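Local coordinates for fosfomycin resistance protein FosX (Mesorhizobium loti, PDB 1R9C) that inactivates the antibiotic fosfomycin by catalysing its manganese-dependent hydration, working as a homodimer, at residues I21-F26 with K45-G50; S6-I11 with I70-D75; A77-Y82 with L119-L124. All coordinates share one frame; numbering follows the deposited sequence.

Contact 1: I21-F26 with K45-G50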
loop_
_atom_site.group_PDB
_atom_site.type_symbol
_atom_site.label_atom_id
_atom_site.label_comp_id
_atom_site.label_asym_id
_atom_site.label_seq_id
_atom_site.Cartn_x
_atom_site.Cartn_y
_atom_site.Cartn_z
ATOM N N ILE A 21 12.350 6.130 9.933
ATOM C CA ILE A 21 11.343 6.818 9.116
ATOM C C ILE A 21 9.915 6.500 9.583
ATOM O O ILE A 21 9.133 7.418 9.827
ATOM C CB ILE A 21 11.550 6.510 7.593
ATOM C CG1 ILE A 21 12.891 7.105 7.125
ATOM C CG2 ILE A 21 10.386 7.046 6.787
ATOM C CD1 ILE A 21 13.404 6.580 5.757
ATOM N N LEU A 22 9.566 5.213 9.723
ATOM C CA LEU A 22 8.188 4.875 10.054
ATOM C C LEU A 22 7.846 5.347 11.470
ATOM O O LEU A 22 6.722 5.783 11.731
ATOM C CB LEU A 22 7.949 3.368 9.894
ATOM C CG LEU A 22 8.040 2.793 8.481
ATOM C CD1 LEU A 22 8.077 1.252 8.551
ATOM C CD2 LEU A 22 6.816 3.267 7.667
ATOM N N GLU A 23 8.824 5.287 12.379
ATOM C CA GLU A 23 8.610 5.761 13.742
ATOM C C GLU A 23 8.539 7.302 13.781
ATOM O O GLU A 23 7.682 7.877 14.468
ATOM C CB GLU A 23 9.722 5.262 14.673
ATOM C CG GLU A 23 9.607 3.766 14.963
ATOM C CD GLU A 23 10.777 3.237 15.780
ATOM O OE1 GLU A 23 11.734 3.998 16.028
ATOM O OE2 GLU A 23 10.736 2.055 16.169
ATOM N N GLY A 24 9.413 7.940 13.004
ATOM C CA GLY A 24 9.578 9.384 13.041
ATOM C C GLY A 24 8.388 10.079 12.397
ATOM O O GLY A 24 7.892 11.071 12.945
ATOM N N VAL A 25 7.933 9.569 11.254
ATOM C CA VAL A 25 6.845 10.224 10.513
ATOM C C VAL A 25 5.482 9.769 11.018
ATOM O O VAL A 25 4.620 10.612 11.269
ATOM C CB VAL A 25 6.942 10.069 8.972
ATOM C CG1 VAL A 25 5.837 10.826 8.281
ATOM C CG2 VAL A 25 8.235 10.598 8.451
ATOM N N PHE A 26 5.283 8.459 11.187
ATOM C CA PHE A 26 3.939 7.967 11.464
ATOM C C PHE A 26 3.689 7.537 12.900
ATOM O O PHE A 26 2.592 7.113 13.208
ATOM C CB PHE A 26 3.548 6.807 10.522
ATOM C CG PHE A 26 3.770 7.076 9.053
ATOM C CD1 PHE A 26 4.858 6.522 8.397
ATOM C CD2 PHE A 26 2.849 7.791 8.293
ATOM C CE1 PHE A 26 5.046 6.729 7.010
ATOM C CE2 PHE A 26 3.053 8.005 6.921
ATOM C CZ PHE A 26 4.141 7.464 6.276
ATOM N N LYS A 45 10.608 -6.784 9.483
ATOM C CA LYS A 45 9.960 -6.242 10.663
ATOM C C LYS A 45 8.523 -5.927 10.338
ATOM O O LYS A 45 8.209 -5.588 9.191
ATOM C CB LYS A 45 10.625 -4.922 11.071
ATOM C CG LYS A 45 12.043 -5.056 11.641
ATOM C CD LYS A 45 12.515 -3.709 12.066
ATOM C CE LYS A 45 13.764 -3.760 12.908
ATOM N NZ LYS A 45 13.838 -2.455 13.649
ATOM N N PHE A 46 7.654 -6.030 11.349
ATOM C CA PHE A 46 6.248 -5.641 11.228
ATOM C C PHE A 46 6.008 -4.435 12.152
ATOM O O PHE A 46 6.519 -4.393 13.308
ATOM C CB PHE A 46 5.315 -6.752 11.698
ATOM C CG PHE A 46 5.386 -8.031 10.899
ATOM C CD1 PHE A 46 4.936 -9.213 11.462
ATOM C CD2 PHE A 46 5.860 -8.042 9.583
ATOM C CE1 PHE A 46 4.956 -10.414 10.742
ATOM C CE2 PHE A 46 5.910 -9.225 8.860
ATOM C CZ PHE A 46 5.443 -10.418 9.434
ATOM N N PHE A 47 5.215 -3.481 11.653
ATOM C CA PHE A 47 4.838 -2.324 12.431
ATOM C C PHE A 47 3.345 -2.129 12.397
ATOM O O PHE A 47 2.664 -2.552 11.441
ATOM C CB PHE A 47 5.472 -1.049 11.847
ATOM C CG PHE A 47 6.969 -0.992 11.961
ATOM C CD1 PHE A 47 7.787 -1.592 10.987
ATOM C CD2 PHE A 47 7.565 -0.298 12.994
ATOM C CE1 PHE A 47 9.161 -1.517 11.074
ATOM C CE2 PHE A 47 8.977 -0.233 13.095
ATOM C CZ PHE A 47 9.761 -0.846 12.134
ATOM N N LEU A 48 2.845 -1.445 13.432
ATOM C CA LEU A 48 1.481 -0.937 13.413
ATOM C C LEU A 48 1.492 0.599 13.407
ATOM O O LEU A 48 2.242 1.261 14.164
ATOM C CB LEU A 48 0.669 -1.447 14.609
ATOM C CG LEU A 48 0.082 -2.864 14.630
ATOM C CD1 LEU A 48 -0.519 -3.226 15.999
ATOM C CD2 LEU A 48 -0.999 -2.970 13.550
ATOM N N ILE A 49 0.672 1.148 12.518
ATOM C CA ILE A 49 0.336 2.566 12.529
ATOM C C ILE A 49 -1.158 2.575 12.834
ATOM O O ILE A 49 -1.958 2.360 11.949
ATOM C CB ILE A 49 0.628 3.220 11.163
ATOM C CG1 ILE A 49 2.139 3.171 10.863
ATOM C CG2 ILE A 49 0.177 4.717 11.207
ATOM C CD1 ILE A 49 2.521 3.383 9.436
ATOM N N GLY A 50 -1.514 2.756 14.106
ATOM C CA GLY A 50 -2.882 2.563 14.545
ATOM C C GLY A 50 -3.199 1.076 14.387
ATOM O O GLY A 50 -2.565 0.214 15.005
#
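The Glu23 carboxylate is held at OE1 by a salt bridge to Arg20, while its OE2 meets Phe47. OE2 of Glu23 lies near the plane of the Phe47 ring, at the edge, 4.2 Å from CE2 of Phe47. Lys45 NZ stands 6.0 Å from Glu23 OE2, too far for a bond. That ammonium is instead held by Glu30 OE2 and Thr19 OG1.

The rest of the contact is apolar. Leu22 places CD1 over one face of the Phe47 ring, offset toward the rim. Leu22 CD1 is 3.8 Å from Phe47 CD1 and 4.1 Å from the ring centroid, a CH-pi contact. Leu22 CG is anti to its own carbonyl carbon (chi1 -66°), which sends the branch toward the strand. One turn on, Phe26 meets Ile49. Ile49 CD1 touches Phe26 CB at 3.7 Å and comes obliquely to the ring near Phe26 CG. Ile49 CG2 lies 3.9 Å from Phe26 O. The Phe26 ring itself leads away from the strand, and Val25 CG1 sits over the centre of one of its faces.

The axes of helix 21-26 and strand 45-49 run nearly parallel, 2° and 10.1 Å apart. The strand lies between strands 29-33 and 52-58, with helix 15-26 packed on one face of this sheet. Phe109 of strand 106-110 and Ile2 of the second subunit also pack against Phe26.

Contact 2: S6-I11 with I70-D75. With MN (manganese (II) ion), chain D.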
loop_
_atom_site.group_PDB
_atom_site.type_symbol
_atom_site.label_atom_id
_atom_site.label_comp_id
_atom_site.label_asym_id
_atom_site.label_seq_id
_atom_site.Cartn_x
_atom_site.Cartn_y
_atom_site.Cartn_z
ATOM N N SER A 6 -5.281 -5.859 4.675
ATOM C CA SER A 6 -4.507 -6.763 5.522
ATOM C C SER A 6 -3.193 -6.083 5.912
ATOM O O SER A 6 -2.931 -5.825 7.104
ATOM C CB SER A 6 -4.243 -8.090 4.793
ATOM O OG SER A 6 -3.345 -8.925 5.525
ATOM N N HIS A 7 -2.356 -5.801 4.913
ATOM C CA HIS A 7 -1.059 -5.186 5.170
ATOM C C HIS A 7 -0.523 -4.479 3.918
ATOM O O HIS A 7 -1.056 -4.684 2.819
ATOM C CB HIS A 7 -0.033 -6.233 5.699
ATOM C CG HIS A 7 0.221 -7.414 4.787
ATOM N ND1 HIS A 7 -0.542 -8.560 4.831
ATOM C CD2 HIS A 7 1.221 -7.670 3.897
ATOM C CE1 HIS A 7 -0.053 -9.449 3.975
ATOM N NE2 HIS A 7 1.030 -8.945 3.403
ATOM N N MET A 8 0.463 -3.602 4.108
ATOM C CA MET A 8 1.274 -3.132 3.007
ATOM C C MET A 8 2.731 -3.512 3.274
ATOM O O MET A 8 3.214 -3.433 4.407
ATOM C CB MET A 8 1.105 -1.616 2.817
ATOM C CG MET A 8 1.514 -0.820 4.064
ATOM S SD MET A 8 1.206 0.977 3.946
ATOM C CE MET A 8 -0.597 0.999 3.977
ATOM N N THR A 9 3.427 -3.962 2.227
ATOM C CA THR A 9 4.786 -4.452 2.377
ATOM C C THR A 9 5.722 -3.661 1.496
ATOM O O THR A 9 5.493 -3.551 0.290
ATOM C CB THR A 9 4.852 -5.954 2.021
ATOM O OG1 THR A 9 4.244 -6.694 3.079
ATOM C CG2 THR A 9 6.298 -6.450 2.037
ATOM N N PHE A 10 6.791 -3.144 2.109
ATOM C CA PHE A 10 7.876 -2.443 1.406
ATOM C C PHE A 10 9.222 -3.144 1.548
ATOM O O PHE A 10 9.600 -3.538 2.646
ATOM C CB PHE A 10 8.006 -1.012 1.968
ATOM C CG PHE A 10 6.684 -0.263 1.972
ATOM C CD1 PHE A 10 5.978 -0.074 3.156
ATOM C CD2 PHE A 10 6.127 0.160 0.769
ATOM C CE1 PHE A 10 4.733 0.583 3.163
ATOM C CE2 PHE A 10 4.887 0.810 0.762
ATOM C CZ PHE A 10 4.190 1.007 1.944
ATOM N N ILE A 11 9.950 -3.243 0.438
ATOM C CA ILE A 11 11.310 -3.763 0.417
ATOM C C ILE A 11 12.244 -2.541 0.482
ATOM O O ILE A 11 12.012 -1.544 -0.195
ATOM C CB ILE A 11 11.530 -4.522 -0.890
ATOM C CG1 ILE A 11 10.319 -5.434 -1.176
ATOM C CG2 ILE A 11 12.971 -5.172 -0.942
ATOM C CD1 ILE A 11 10.506 -6.881 -0.868
ATOM N N ILE A 70 1.121 5.849 -1.436
ATOM C CA ILE A 70 0.181 5.498 -0.377
ATOM C C ILE A 70 0.008 6.727 0.497
ATOM O O ILE A 70 1.008 7.331 0.928
ATOM C CB ILE A 70 0.727 4.306 0.477
ATOM C CG1 ILE A 70 0.914 3.025 -0.350
ATOM C CG2 ILE A 70 -0.162 4.040 1.699
ATOM C CD1 ILE A 70 -0.345 2.524 -1.086
ATOM N N ALA A 71 -1.238 7.060 0.808
ATOM C CA ALA A 71 -1.566 8.297 1.518
ATOM C C ALA A 71 -2.239 8.005 2.846
ATOM O O ALA A 71 -3.186 7.221 2.911
ATOM C CB ALA A 71 -2.461 9.238 0.646
ATOM N N PHE A 72 -1.712 8.622 3.901
ATOM C CA PHE A 72 -2.294 8.558 5.245
ATOM C C PHE A 72 -3.042 9.837 5.595
ATOM O O PHE A 72 -2.712 10.929 5.135
ATOM C CB PHE A 72 -1.179 8.282 6.273
ATOM C CG PHE A 72 -0.582 6.906 6.130
ATOM C CD1 PHE A 72 0.486 6.685 5.266
ATOM C CD2 PHE A 72 -1.122 5.825 6.812
ATOM C CE1 PHE A 72 1.016 5.384 5.119
ATOM C CE2 PHE A 72 -0.572 4.521 6.679
ATOM C CZ PHE A 72 0.488 4.327 5.821
ATOM N N LYS A 73 -4.044 9.716 6.449
ATOM C CA LYS A 73 -4.881 10.866 6.809
ATOM C C LYS A 73 -4.370 11.590 8.054
ATOM O O LYS A 73 -4.062 10.963 9.067
ATOM C CB LYS A 73 -6.335 10.395 7.068
ATOM C CG LYS A 73 -7.337 11.499 7.506
ATOM C CD LYS A 73 -7.632 12.533 6.368
ATOM C CE LYS A 73 -8.737 13.531 6.779
ATOM N NZ LYS A 73 -8.395 14.303 8.058
ATOM N N ILE A 74 -4.297 12.919 7.971
ATOM C CA ILE A 74 -3.931 13.736 9.124
ATOM C C ILE A 74 -4.921 14.896 9.185
ATOM O O ILE A 74 -5.685 15.118 8.236
ATOM C CB ILE A 74 -2.464 14.304 9.027
ATOM C CG1 ILE A 74 -2.299 15.193 7.777
ATOM C CG2 ILE A 74 -1.397 13.194 9.070
ATOM C CD1 ILE A 74 -1.215 16.280 7.964
ATOM N N ASP A 75 -4.893 15.628 10.293
ATOM C CA ASP A 75 -5.761 16.761 10.476
ATOM C C ASP A 75 -5.075 17.987 9.941
ATOM O O ASP A 75 -3.858 18.138 10.085
ATOM C CB ASP A 75 -6.083 16.975 11.953
ATOM C CG ASP A 75 -7.163 18.036 12.149
ATOM O OD1 ASP A 75 -6.822 19.226 12.299
ATOM O OD2 ASP A 75 -8.370 17.772 12.081
HETATM MN MN MN D . 2.214 -10.054 2.127
HETATM O O HOH W 1 4.102 -9.474 3.342
HETATM O O HOH W 2 1.678 -12.073 3.259
HETATM O O HOH W 3 3.814 -11.737 1.233
#
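Met8 reaches across to Ile70 and Phe72 with the end of its chain. Met8 CE lies 3.8 Å from Ile70 CG2, and Met8 SD is 3.9 Å from Phe72 CZ. The sulfur approaches the Phe72 ring obliquely, 73° off the normal, in a Met-aromatic contact. The Met8 and Ile70 side chains run antiparallel alongside one another. The Met8 chain is bent at its end (chi3 69°), which leaves CE against both Ile70 CG2 and Phe72 CZ. More loosely, Ile70 CG1 meets the edge of the Phe10 ring, 4.5 Å from Phe10 CZ.

His7 and Thr9, on either side of Met8 in sequence, point to the other side of strand 5-12, where manganese is bound. His7 NE2 coordinates the metal at 2.1 Å. Three waters bind it too, and water 1 is also hydrogen-bonded to Thr9 OG1 at 2.8 Å. Behind the ligand, Ser6 OG accepts a bond from His7 ND1 at 2.9 Å, which helps to fix the imidazole. Glu118 and His69 of the second subunit complete the metal site.

Both strands also form antiparallel ladders with the second subunit. A metal centre shared between paired beta modules is typical of the vicinal oxygen chelate fold, here built across the dimer interface.

Contact 3: A77-Y82 with L119-L124; sequences ADFDRY and LHTGTL
Leu119 lies roughly perpendicular to Tyr82. The CD1 methyl of Leu119 is wedged against the root of the Tyr82 side chain, 3.8 Å from both CB and CD2 of Tyr82. It comes at the ring obliquely. The phenol end extends beyond the leucine, and Tyr82 OH is hydrogen-bonded to Met1 N of the second subunit. Asp78 CB lies in the ring plane, at the edge.

Phe79 and Thr121 form the second pair, again nearly perpendicular. Thr121 CG2 lies near the plane of the Phe79 ring, at its edge, 4.0 Å from Phe79 CD1. Phe79 CG is anti to the backbone N (chi1 -177°), which carries the ring over toward strand 106-110. There it packs on Ile107 and takes part in a cation-pi contact with Arg105. Thr121 divides its two branches. CG2 faces Phe79, while OG1 accepts a hydrogen bond from Arg105 N.

Asp78 braces the start of helix 79-89. Tyr82 N bonds to Asp78 O at 2.9 Å in the first turn. Arg81 NH1 reaches Asp78 OD1 at 3.2 Å in a salt bridge with weak hydrogen-bond geometry. At the far end of 119-124, Thr123 links the segment to helix 124-129 as its N-cap. Thr123 N is bonded to Glu126 OE1, consistent with a capping box.

The contact seats the start of helix 79-89 against the end of strand 116-120, which carries the manganese ligand Glu118. Such helix-on-sheet packing belongs to the alpha-beta modules of the vicinal oxygen chelate fold.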
loop_
_atom_site.group_PDB
_atom_site.type_symbol
_atom_site.label_atom_id
_atom_site.label_comp_id
_atom_site.label_asym_id
_atom_site.label_seq_id
_atom_site.Cartn_x
_atom_site.Cartn_y
_atom_site.Cartn_z
ATOM N N ALA A 77 -4.718 20.851 11.086
ATOM C CA ALA A 77 -3.975 21.584 12.117
ATOM C C ALA A 77 -2.545 21.072 12.305
ATOM O O ALA A 77 -1.680 21.812 12.779
ATOM C CB ALA A 77 -4.729 21.563 13.466
ATOM N N ASP A 78 -2.299 19.821 11.933
ATOM C CA ASP A 78 -0.986 19.206 12.124
ATOM C C ASP A 78 -0.124 19.292 10.867
ATOM O O ASP A 78 0.979 18.764 10.842
ATOM C CB ASP A 78 -1.125 17.736 12.523
ATOM C CG ASP A 78 -1.838 17.550 13.841
ATOM O OD1 ASP A 78 -1.904 18.511 14.619
ATOM O OD2 ASP A 78 -2.346 16.462 14.175
ATOM N N PHE A 79 -0.620 19.956 9.828
ATOM C CA PHE A 79 0.118 20.004 8.563
ATOM C C PHE A 79 1.572 20.499 8.754
ATOM O O PHE A 79 2.507 19.848 8.315
ATOM C CB PHE A 79 -0.635 20.867 7.542
ATOM C CG PHE A 79 0.009 20.913 6.191
ATOM C CD1 PHE A 79 -0.381 20.020 5.193
ATOM C CD2 PHE A 79 0.972 21.853 5.905
ATOM C CE1 PHE A 79 0.202 20.053 3.922
ATOM C CE2 PHE A 79 1.565 21.900 4.628
ATOM C CZ PHE A 79 1.177 20.997 3.645
ATOM N N ASP A 80 1.756 21.638 9.412
ATOM C CA ASP A 80 3.103 22.176 9.582
ATOM C C ASP A 80 4.007 21.301 10.470
ATOM O O ASP A 80 5.165 21.104 10.152
ATOM C CB ASP A 80 3.064 23.628 10.055
ATOM C CG ASP A 80 2.515 24.578 8.988
ATOM O OD1 ASP A 80 2.641 24.321 7.770
ATOM O OD2 ASP A 80 1.927 25.619 9.285
ATOM N N ARG A 81 3.457 20.775 11.565
ATOM C CA ARG A 81 4.108 19.740 12.385
ATOM C C ARG A 81 4.631 18.546 11.581
ATOM O O ARG A 81 5.766 18.065 11.784
ATOM C CB ARG A 81 3.074 19.182 13.362
ATOM C CG ARG A 81 3.549 18.980 14.770
ATOM C CD ARG A 81 2.426 19.188 15.790
ATOM N NE ARG A 81 2.295 20.573 16.191
ATOM C CZ ARG A 81 1.190 21.307 16.053
ATOM N NH1 ARG A 81 0.087 20.792 15.509
ATOM N NH2 ARG A 81 1.193 22.565 16.469
ATOM N N TYR A 82 3.778 18.007 10.710
ATOM C CA TYR A 82 4.190 16.852 9.929
ATOM C C TYR A 82 5.256 17.198 8.902
ATOM O O TYR A 82 6.128 16.394 8.621
ATOM C CB TYR A 82 2.991 16.174 9.257
ATOM C CG TYR A 82 2.378 15.178 10.187
ATOM C CD1 TYR A 82 1.254 15.513 10.941
ATOM C CD2 TYR A 82 2.971 13.930 10.378
ATOM C CE1 TYR A 82 0.707 14.618 11.839
ATOM C CE2 TYR A 82 2.443 13.018 11.271
ATOM C CZ TYR A 82 1.293 13.358 11.979
ATOM O OH TYR A 82 0.735 12.490 12.876
ATOM N N LEU A 119 0.859 12.575 3.118
ATOM C CA LEU A 119 0.021 12.902 4.278
ATOM C C LEU A 119 -0.991 13.906 3.750
ATOM O O LEU A 119 -0.605 14.961 3.232
ATOM C CB LEU A 119 0.874 13.538 5.387
ATOM C CG LEU A 119 2.061 12.653 5.786
ATOM C CD1 LEU A 119 3.023 13.437 6.634
ATOM C CD2 LEU A 119 1.559 11.391 6.560
ATOM N N HIS A 120 -2.275 13.563 3.843
ATOM C CA HIS A 120 -3.353 14.321 3.207
ATOM C C HIS A 120 -4.387 14.732 4.291
ATOM O O HIS A 120 -4.769 13.902 5.077
ATOM C CB HIS A 120 -4.022 13.432 2.135
ATOM C CG HIS A 120 -5.146 14.106 1.418
ATOM N ND1 HIS A 120 -5.018 15.349 0.846
ATOM C CD2 HIS A 120 -6.422 13.713 1.186
ATOM C CE1 HIS A 120 -6.169 15.708 0.299
ATOM N NE2 HIS A 120 -7.037 14.729 0.490
ATOM N N THR A 121 -4.808 16.003 4.318
ATOM C CA THR A 121 -5.746 16.532 5.331
ATOM C C THR A 121 -7.228 16.446 4.930
ATOM O O THR A 121 -8.129 16.704 5.745
ATOM C CB THR A 121 -5.388 18.002 5.717
ATOM O OG1 THR A 121 -5.787 18.887 4.667
ATOM C CG2 THR A 121 -3.834 18.186 5.819
ATOM N N GLY A 122 -7.483 16.074 3.687
ATOM C CA GLY A 122 -8.821 16.150 3.131
ATOM C C GLY A 122 -9.486 14.793 3.026
ATOM O O GLY A 122 -8.903 13.788 3.405
ATOM N N THR A 123 -10.714 14.769 2.504
ATOM C CA THR A 123 -11.439 13.501 2.370
ATOM C C THR A 123 -11.903 13.260 0.932
ATOM O O THR A 123 -11.894 14.167 0.092
ATOM C CB THR A 123 -12.721 13.518 3.268
ATOM O OG1 THR A 123 -13.618 14.519 2.771
ATOM C CG2 THR A 123 -12.416 14.000 4.739
ATOM N N LEU A 124 -12.339 12.033 0.664
ATOM C CA LEU A 124 -12.930 11.695 -0.627
ATOM C C LEU A 124 -14.177 12.529 -0.924
ATOM O O LEU A 124 -14.317 13.039 -2.030
ATOM C CB LEU A 124 -13.267 10.199 -0.675
ATOM C CG LEU A 124 -13.994 9.669 -1.915
ATOM C CD1 LEU A 124 -13.181 9.941 -3.195
ATOM C CD2 LEU A 124 -14.232 8.184 -1.766
#

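Overall arrangement
Contacts 1 and 2 are close, with centres about 9 Å apart. The centre of contact 3 lies about 14 Å from that of contact 2 and 17 Å from that of contact 1. Along the chain, contact 1 falls between the two segments of contact 2, and contact 3 follows both. Contact 1 packs helix 15-26 on the four-stranded sheet, and contact 3 packs helix 79-89 on the three-stranded one. Contact 2 joins strands 5-12 and 69-73, each outermost in its sheet within the chain and continued by the second subunit. Phe26 links all three, since its ring touches Phe72 and Leu119. Strands 69-73 and 116-120 are neighbours, so contacts 2 and 3 share a sheet. All three contacts reach the second subunit, which fits metal sites built from both chains.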